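Local coordinates for uncharacterized protein DUF1185 (Bordetella bronchiseptica RB50, PDB 3BYQ) that is of unknown function but probably takes part in amino-acid metabolism and adopts a variant of the Bacillus chorismate mutase fold, at residues R58-G61 with T62-T66; Q154-R158 with P159-L163. All coordinates share one frame; numbering follows the deposited sequence. Where two conformers were deposited one is given.

Interaction 1 (R58-G61 with T62-T66). With EDO (1,2-ethanediol), chain Q.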
loop_
_atom_site.group_PDB
_atom_site.type_symbol
_atom_site.label_atom_id
_atom_site.label_comp_id
_atom_site.label_asym_id
_atom_site.label_seq_id
_atom_site.Cartn_x
_atom_site.Cartn_y
_atom_site.Cartn_z
ATOM N N ARG B 58 -2.404 -11.920 29.610
ATOM C CA ARG B 58 -3.774 -12.392 29.789
ATOM C C ARG B 58 -4.671 -11.239 30.234
ATOM O O ARG B 58 -5.804 -11.150 29.797
ATOM C CB ARG B 58 -3.830 -13.559 30.778
ATOM C CG ARG B 58 -5.134 -14.334 30.785
ATOM C CD ARG B 58 -5.209 -15.351 29.655
ATOM N NE ARG B 58 -4.204 -16.398 29.808
ATOM C CZ ARG B 58 -4.301 -17.410 30.670
ATOM N NH1 ARG B 58 -5.389 -17.596 31.396
ATOM N NH2 ARG B 58 -3.323 -18.290 30.754
ATOM N N SER B 59 -4.121 -10.344 31.057
ATOM C CA SER B 59 -4.889 -9.183 31.556
ATOM C C SER B 59 -5.270 -8.227 30.429
ATOM O O SER B 59 -6.319 -7.589 30.469
ATOM C CB SER B 59 -4.149 -8.419 32.658
ATOM O OG SER B 59 -2.917 -7.914 32.197
ATOM N N LEU B 60 -4.400 -8.115 29.452
ATOM C CA LEU B 60 -4.672 -7.287 28.264
ATOM C C LEU B 60 -5.809 -7.942 27.470
ATOM O O LEU B 60 -6.695 -7.265 26.972
ATOM C CB LEU B 60 -3.429 -7.164 27.393
ATOM C CG LEU B 60 -3.580 -6.236 26.185
ATOM C CD1 LEU B 60 -3.847 -4.790 26.645
ATOM C CD2 LEU B 60 -2.330 -6.310 25.269
ATOM N N GLY B 61 -5.739 -9.269 27.334
ATOM C CA GLY B 61 -6.800 -10.051 26.679
ATOM C C GLY B 61 -8.138 -9.755 27.340
ATOM O O GLY B 61 -9.158 -9.482 26.682
ATOM N N THR B 62 -8.146 -9.791 28.668
ATOM C CA THR B 62 -9.392 -9.544 29.425
ATOM C C THR B 62 -9.923 -8.134 29.189
ATOM O O THR B 62 -11.101 -7.931 28.965
ATOM C CB THR B 62 -9.191 -9.821 30.925
ATOM O OG1 THR B 62 -8.770 -11.184 31.065
ATOM C CG2 THR B 62 -10.480 -9.568 31.718
ATOM N N LEU B 63 -9.023 -7.180 29.190
ATOM C CA LEU B 63 -9.401 -5.794 28.977
ATOM C C LEU B 63 -10.124 -5.605 27.631
ATOM O O LEU B 63 -11.202 -4.979 27.525
ATOM C CB LEU B 63 -8.135 -4.916 29.006
ATOM C CG LEU B 63 -8.381 -3.411 28.835
ATOM C CD1 LEU B 63 -9.078 -2.780 30.075
ATOM C CD2 LEU B 63 -7.064 -2.721 28.466
ATOM N N LEU B 64 -9.503 -6.124 26.588
ATOM C CA LEU B 64 -10.017 -5.952 25.208
ATOM C C LEU B 64 -11.293 -6.742 24.995
ATOM O O LEU B 64 -12.236 -6.269 24.353
ATOM C CB LEU B 64 -8.959 -6.353 24.168
ATOM C CG LEU B 64 -7.622 -5.589 24.263
ATOM C CD1 LEU B 64 -6.676 -5.974 23.097
ATOM C CD2 LEU B 64 -7.768 -4.115 24.331
ATOM N N ALA B 65 -11.328 -7.944 25.549
ATOM C CA ALA B 65 -12.508 -8.803 25.378
ATOM C C ALA B 65 -13.689 -8.162 26.080
ATOM O O ALA B 65 -14.787 -8.161 25.579
ATOM C CB ALA B 65 -12.251 -10.258 25.907
ATOM N N THR B 66 -13.444 -7.629 27.260
ATOM C CA THR B 66 -14.513 -6.947 28.038
ATOM C C THR B 66 -15.066 -5.755 27.281
ATOM O O THR B 66 -16.275 -5.534 27.224
ATOM C CB THR B 66 -14.021 -6.540 29.444
ATOM O OG1 THR B 66 -13.594 -7.734 30.129
ATOM C CG2 THR B 66 -15.108 -5.879 30.236
HETATM C C1 EDO Q . -8.352 -14.708 32.530
HETATM O O1 EDO Q . -7.294 -14.317 33.416
HETATM C C2 EDO Q . -8.453 -16.224 32.471
HETATM O O2 EDO Q . -8.204 -16.699 31.145
#

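Interaction 2 (Q154-R158 with P159-L163). With EDO (1,2-ethanediol), chain I; EDO (1,2-ethanediol), chain F.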
loop_
_atom_site.group_PDB
_atom_site.type_symbol
_atom_site.label_atom_id
_atom_site.label_comp_id
_atom_site.label_asym_id
_atom_site.label_seq_id
_atom_site.Cartn_x
_atom_site.Cartn_y
_atom_site.Cartn_z
ATOM N N GLN B 154 -2.643 3.154 11.719
ATOM C CA GLN B 154 -1.779 3.832 10.779
ATOM C C GLN B 154 -0.312 3.970 11.171
ATOM O O GLN B 154 0.589 3.796 10.331
ATOM C CB GLN B 154 -2.371 5.181 10.401
ATOM C CG GLN B 154 -1.540 5.952 9.393
ATOM C CD GLN B 154 -0.459 6.805 10.058
ATOM O OE1 GLN B 154 -0.680 7.371 11.124
ATOM N NE2 GLN B 154 0.699 6.910 9.418
ATOM N N ASP B 155 -0.100 4.288 12.437
ATOM C CA ASP B 155 1.227 4.549 12.956
ATOM C C ASP B 155 1.700 3.454 13.909
ATOM O O ASP B 155 2.522 3.714 14.783
ATOM C CB ASP B 155 1.260 5.924 13.639
ATOM C CG ASP B 155 0.512 5.937 14.961
ATOM O OD1 ASP B 155 -0.506 5.232 15.056
ATOM O OD2 ASP B 155 0.989 6.591 15.916
ATOM N N ALA B 156 1.202 2.262 13.730
ATOM C CA ALA B 156 1.587 1.155 14.592
ATOM C C ALA B 156 1.544 -0.165 13.857
ATOM O O ALA B 156 0.876 -0.274 12.833
ATOM C CB ALA B 156 0.621 1.049 15.781
ATOM N N PRO B 157 2.307 -1.136 14.348
ATOM C CA PRO B 157 3.279 -1.038 15.424
ATOM C C PRO B 157 4.542 -0.434 14.855
ATOM O O PRO B 157 4.991 -0.819 13.756
ATOM C CB PRO B 157 3.562 -2.489 15.769
ATOM C CG PRO B 157 3.322 -3.222 14.540
ATOM C CD PRO B 157 2.249 -2.519 13.809
ATOM N N ARG B 158 5.129 0.450 15.649
ATOM C CA ARG B 158 6.409 1.037 15.304
ATOM C C ARG B 158 7.401 -0.128 15.582
ATOM O O ARG B 158 7.009 -1.143 16.123
ATOM C CB ARG B 158 6.640 2.329 16.065
ATOM C CG ARG B 158 5.600 3.357 15.597
ATOM C CD ARG B 158 5.791 4.623 16.253
ATOM N NE ARG B 158 4.692 5.540 15.974
ATOM C CZ ARG B 158 4.659 6.804 16.401
ATOM N NH1 ARG B 158 5.688 7.342 17.038
ATOM N NH2 ARG B 158 3.597 7.517 16.169
ATOM N N PRO B 159 8.659 0.009 15.152
ATOM C CA PRO B 159 9.574 -1.099 15.197
ATOM C C PRO B 159 9.672 -1.871 16.510
ATOM O O PRO B 159 9.823 -3.101 16.495
ATOM C CB PRO B 159 10.899 -0.444 14.824
ATOM C CG PRO B 159 10.498 0.616 13.819
ATOM C CD PRO B 159 9.197 1.156 14.384
ATOM N N ARG B 160 9.552 -1.149 17.611
ATOM C CA ARG B 160 9.738 -1.698 18.956
ATOM C C ARG B 160 8.427 -1.825 19.737
ATOM O O ARG B 160 8.400 -1.780 20.955
ATOM C CB ARG B 160 10.789 -0.850 19.696
ATOM C CG ARG B 160 12.133 -0.859 18.970
ATOM C CD ARG B 160 13.189 -0.045 19.644
ATOM N NE ARG B 160 13.052 1.363 19.325
ATOM C CZ ARG B 160 13.238 1.859 18.109
ATOM N NH1 ARG B 160 13.516 1.063 17.075
ATOM N NH2 ARG B 160 13.093 3.149 17.924
ATOM N N GLU B 161 7.355 -1.995 18.982
ATOM C CA GLU B 161 6.004 -2.189 19.517
ATOM C C GLU B 161 5.361 -3.451 19.003
ATOM O O GLU B 161 5.866 -4.135 18.108
ATOM C CB GLU B 161 5.101 -1.026 19.153
ATOM C CG GLU B 161 5.594 0.300 19.643
ATOM C CD GLU B 161 4.653 1.420 19.335
ATOM O OE1 GLU B 161 4.153 1.475 18.173
ATOM O OE2 GLU B 161 4.477 2.302 20.219
ATOM N N ILE B 162 4.239 -3.761 19.630
ATOM C CA ILE B 162 3.359 -4.867 19.206
ATOM C C ILE B 162 1.920 -4.402 19.294
ATOM O O ILE B 162 1.561 -3.647 20.224
ATOM C CB ILE B 162 3.462 -6.146 20.081
ATOM C CG1 ILE B 162 4.916 -6.579 20.311
ATOM C CG2 ILE B 162 2.615 -7.312 19.433
ATOM C CD1 ILE B 162 5.123 -7.537 21.554
ATOM N N LEU B 163 1.142 -4.762 18.273
ATOM C CA LEU B 163 -0.303 -4.490 18.225
ATOM C C LEU B 163 -1.004 -5.815 18.451
ATOM O O LEU B 163 -0.748 -6.807 17.751
ATOM C CB LEU B 163 -0.680 -3.880 16.857
ATOM C CG LEU B 163 -2.143 -3.417 16.695
ATOM C CD1 LEU B 163 -2.241 -2.504 15.453
ATOM C CD2 LEU B 163 -3.085 -4.595 16.519
HETATM C C1 EDO I . 13.925 1.314 13.154
HETATM O O1 EDO I . 13.924 2.497 13.975
HETATM C C2 EDO I . 15.363 0.932 12.840
HETATM O O2 EDO I . 15.969 2.031 12.156
HETATM C C1 EDO F . -5.921 4.101 13.584
HETATM O O1 EDO F . -5.177 4.380 12.383
HETATM C C2 EDO F . -7.252 4.824 13.538
HETATM O O2 EDO F . -7.887 4.573 12.273
#

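Interaction 1 (R58-G61 with T62-T66)
Leu-60 and Leu-64, one helical turn apart in helix 51-72, show how a side chain can lie back along its own helix. In Leu-64, CB lies 3.7 Å from Leu-60 O and CG closes to 3.3 Å of the same oxygen. CG is anti to the carbonyl carbon (chi1 -57°), which turns the branch toward the preceding turn, and CD1 then reaches 4.4 Å from Leu-60 CG. Leu-60 O also accepts the N-H of Leu-64 at 3.1 Å in a nearly straight bond (166°). A second apolar touch comes from Leu-63, whose CD2 lies 4.2 Å from Leu-60 CD1. Leu-60 rests on Phe-164 and Leu-64 on Leu-166, both in strand 161-169 of the sheet.

Another flank is more polar and is covered by helix 98-109, where Arg-58 packs on Trp-104 and Thr-62 on Ala-105. Thr-62 N donates to Arg-58 O at 2.9 Å. One turn on, Thr-66 OG1 gives its proton to Thr-62 O at 2.8 Å, from above the carbonyl plane; Thr-66 N reaches that oxygen from the opposite face, so two donors grip it. The Arg-58 chain, bent at chi2 and chi3, leads away from the next turn; NH1 binds O2 of a 1,2-ethanediol at 3.0 Å, and NH2 forms a salt bridge with Glu-100. The diol, probably from the crystallisation liquor, also bonds to Ser-108.

Lying between the sheet and helix 98-109, the helix divides its chemistry: Leu-60 and Leu-64 meet the sheet, while the Thr-66 hydroxyl and the Arg-58 guanidinium supply polar bonds.

Interaction 2 (Q154-R158 with P159-L163)
A type I beta turn from Arg-158 to Glu-161 leads the chain out of a loop and into strand 161-169, with Pro-159 at the second position. Glu-161 N donates to Arg-158 O at 3.0 Å, closing the turn. A side-chain bond runs the other way across the turn: Glu-161 OE1 accepts Arg-158 N at 2.9 Å, almost straight at 168° and on the anti side of the carboxylate. With its CG beside the backbone N (chi1 -58°), Glu-161 extends alongside Arg-158. The other oxygen, OE2, forms a salt bridge with Arg-8, which also pairs with Asp-155 OD2.

Arg-158 itself turns to Asp-155, which it meets side-on through two nitrogens. NE donates to Asp-155 O at 3.1 Å in the carbonyl plane, while NH2 binds Asp-155 OD2 at 2.8 Å in a salt bridge. These two bonds fix the rotation of the guanidinium; a salt bridge from NH2 to Glu-20 of another subunit carries the contact beyond the chain.

Before the turn, Pro-157, reached through a cis peptide bond, lays its CB 3.7 Å from Glu-161 O, and its CD 4.4 Å from Leu-163 CB. Arg-160 forms salt bridges through NH1 with Asp-89 of its own chain and through NH2 with Asp-89 of a neighbouring subunit. The whole is a proline-bearing type I turn that launches a strand, its backbone bond reinforced by a glutamate whose carboxylate takes the first residue's N-H.

Along the chain the two contacts come in series: interaction 1 lies in the middle of helix 51-72, and interaction 2 forms much later, where the loop after strand 147-151 enters strand 161-169. Their centres are 19 Å apart and their nearest atoms about 7 Å, so they do not touch. Strand 161-169 connects them indirectly. The turn at 158-161 sets its start, and further along it Phe-164 and Leu-166 receive the leucines of the helix. They differ in setting, since 58-66 meets no other chain whereas 154-163 reaches neighbouring subunits of the six-chain assembly. One therefore belongs to helix-on-sheet packing within a subunit, the other to the start of a strand inside the sheet, where the turn meets neighbouring subunits.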